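Local structure of citrate synthase (Thermotoga maritima, 2P2W) at residues S58-E61 with E62-K66. The protein probably catalyses the condensation of oxaloacetate with acetyl-CoA and water to citrate and CoA, a reaction of the tricarboxylic acid cycle. Sequence-based numbering, arbitrary orientation.
Sequences SELE and EFKRK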
loop_
_atom_site.group_PDB
_atom_site.type_symbol
_atom_site.label_atom_id
_atom_site.label_comp_id
_atom_site.label_asym_id
_atom_site.label_seq_id
_atom_site.Cartn_x
_atom_site.Cartn_y
_atom_site.Cartn_z
ATOM N N SER A 58 9.777 14.833 -32.743
ATOM C CA SER A 58 8.586 14.073 -33.111
ATOM C C SER A 58 8.139 13.122 -31.999
ATOM O O SER A 58 6.942 12.948 -31.771
ATOM C CB SER A 58 8.826 13.290 -34.409
ATOM O OG SER A 58 9.914 12.392 -34.284
ATOM N N GLU A 59 9.091 12.506 -31.310
ATOM C CA GLU A 59 8.739 11.598 -30.226
ATOM C C GLU A 59 8.011 12.353 -29.114
ATOM O O GLU A 59 6.986 11.891 -28.612
ATOM C CB GLU A 59 9.988 10.908 -29.668
ATOM C CG GLU A 59 10.352 9.624 -30.409
ATOM C CD GLU A 59 11.778 9.184 -30.156
ATOM O OE1 GLU A 59 12.581 10.015 -29.679
ATOM O OE2 GLU A 59 12.103 8.011 -30.441
ATOM N N LEU A 60 8.531 13.518 -28.736
ATOM C CA LEU A 60 7.898 14.311 -27.687
ATOM C C LEU A 60 6.506 14.760 -28.116
ATOM O O LEU A 60 5.561 14.722 -27.328
ATOM C CB LEU A 60 8.745 15.541 -27.354
ATOM C CG LEU A 60 8.181 16.422 -26.232
ATOM C CD1 LEU A 60 8.000 15.590 -24.972
ATOM C CD2 LEU A 60 9.122 17.584 -25.967
ATOM N N GLU A 61 6.389 15.187 -29.368
ATOM C CA GLU A 61 5.113 15.641 -29.904
ATOM C C GLU A 61 4.077 14.525 -29.815
ATOM O O GLU A 61 2.956 14.737 -29.352
ATOM C CB GLU A 61 5.276 16.075 -31.364
ATOM C CG GLU A 61 4.092 16.852 -31.914
ATOM C CD GLU A 61 4.179 17.081 -33.418
ATOM O OE1 GLU A 61 4.288 16.087 -34.175
ATOM O OE2 GLU A 61 4.138 18.257 -33.841
ATOM N N GLU A 62 4.460 13.334 -30.265
ATOM C CA GLU A 62 3.566 12.184 -30.233
ATOM C C GLU A 62 3.263 11.744 -28.802
ATOM O O GLU A 62 2.141 11.346 -28.488
ATOM C CB GLU A 62 4.182 11.023 -31.020
ATOM C CG GLU A 62 4.117 11.214 -32.528
ATOM C CD GLU A 62 5.110 10.341 -33.273
ATOM O OE1 GLU A 62 5.379 9.212 -32.807
ATOM O OE2 GLU A 62 5.610 10.783 -34.330
ATOM N N PHE A 63 4.264 11.822 -27.932
ATOM C CA PHE A 63 4.069 11.429 -26.543
ATOM C C PHE A 63 3.123 12.405 -25.844
ATOM O O PHE A 63 2.314 12.002 -25.008
ATOM C CB PHE A 63 5.411 11.378 -25.804
ATOM C CG PHE A 63 5.314 10.833 -24.403
ATOM C CD1 PHE A 63 4.924 9.512 -24.179
ATOM C CD2 PHE A 63 5.591 11.644 -23.307
ATOM C CE1 PHE A 63 4.810 9.005 -22.881
ATOM C CE2 PHE A 63 5.482 11.149 -22.004
ATOM C CZ PHE A 63 5.089 9.828 -21.791
ATOM N N LYS A 64 3.223 13.690 -26.180
ATOM C CA LYS A 64 2.350 14.685 -25.565
ATOM C C LYS A 64 0.909 14.458 -25.997
ATOM O O LYS A 64 -0.014 14.617 -25.201
ATOM C CB LYS A 64 2.791 16.110 -25.925
ATOM C CG LYS A 64 3.892 16.655 -25.024
ATOM C CD LYS A 64 4.358 18.042 -25.452
ATOM C CE LYS A 64 3.252 19.075 -25.285
ATOM N NZ LYS A 64 3.788 20.405 -24.878
ATOM N N ARG A 65 0.713 14.080 -27.256
ATOM C CA ARG A 65 -0.636 13.815 -27.746
ATOM C C ARG A 65 -1.198 12.553 -27.095
ATOM O O ARG A 65 -2.403 12.454 -26.857
ATOM C CB ARG A 65 -0.644 13.661 -29.273
ATOM C CG ARG A 65 -0.389 14.960 -30.029
ATOM C CD ARG A 65 -1.007 14.902 -31.419
ATOM N NE ARG A 65 -0.458 13.819 -32.223
ATOM C CZ ARG A 65 0.552 13.958 -33.077
ATOM N NH1 ARG A 65 1.127 15.143 -33.241
ATOM N NH2 ARG A 65 0.992 12.911 -33.762
ATOM N N LYS A 66 -0.322 11.594 -26.805
ATOM C CA LYS A 66 -0.730 10.343 -26.171
ATOM C C LYS A 66 -1.241 10.610 -24.758
ATOM O O LYS A 66 -2.345 10.192 -24.392
ATOM C CB LYS A 66 0.449 9.364 -26.102
ATOM C CG LYS A 66 0.133 8.076 -25.346
ATOM C CD LYS A 66 1.297 7.094 -25.381
ATOM C CE LYS A 66 1.392 6.401 -26.726
ATOM N NZ LYS A 66 0.632 5.119 -26.709
#
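An i to i+4 salt bridge on the outer face of an amphipathic alpha-helix joins Glu61 to Arg65, one turn apart on helix 57-69. The two side chains run alongside each other in the same direction. Glu61 starts with CG anti to its amide nitrogen (chi1 -167°) and stays extended, which carries the carboxylate outward from the helix and slightly toward its start; Arg65, bent at chi3, reaches back along the helix to meet it. Glu61 OE1 lies 3.4 Å from Arg65 NH1, a long and weak hydrogen bond within the salt bridge, and the carboxylate and guanidinium planes are inclined by 47°, not laid flat in a two-pronged pairing. The aliphatic part of the glutamate takes part as well, its CG standing 3.7 Å from Arg65 NH1. On this exposed surface the pair probably adds only modestly to helix stability.

Beneath the side chains runs the regular alpha-helical backbone bonding. Glu62 N donates to Ser58 O at 2.9 Å, and Lys64 N to Leu60 O at 2.8 Å; Phe63 and Arg65 bond likewise to Glu59 and Glu61. Side-chain carbons pack against the same carbonyls: Glu62 CG is 3.4 Å from Ser58 O, while Lys64 CG approaches Leu60 O equally closely. Farther along that lysine, CD meets Leu60 CG at 4.2 Å, an aliphatic contact between successive turns.

The opposite character appears on the face turned to helix 42-51, where buried Phe63 packs edge-to-face with Tyr47 and also touches Trp50. Near the helix start, Glu59 OE1 accepts a hydrogen bond from Thr56 N. Leu60 reaches Glu44 and Pro55 as well as Ile360 of the second subunit, and Lys66 forms a salt bridge with Glu113 of helix 110-133.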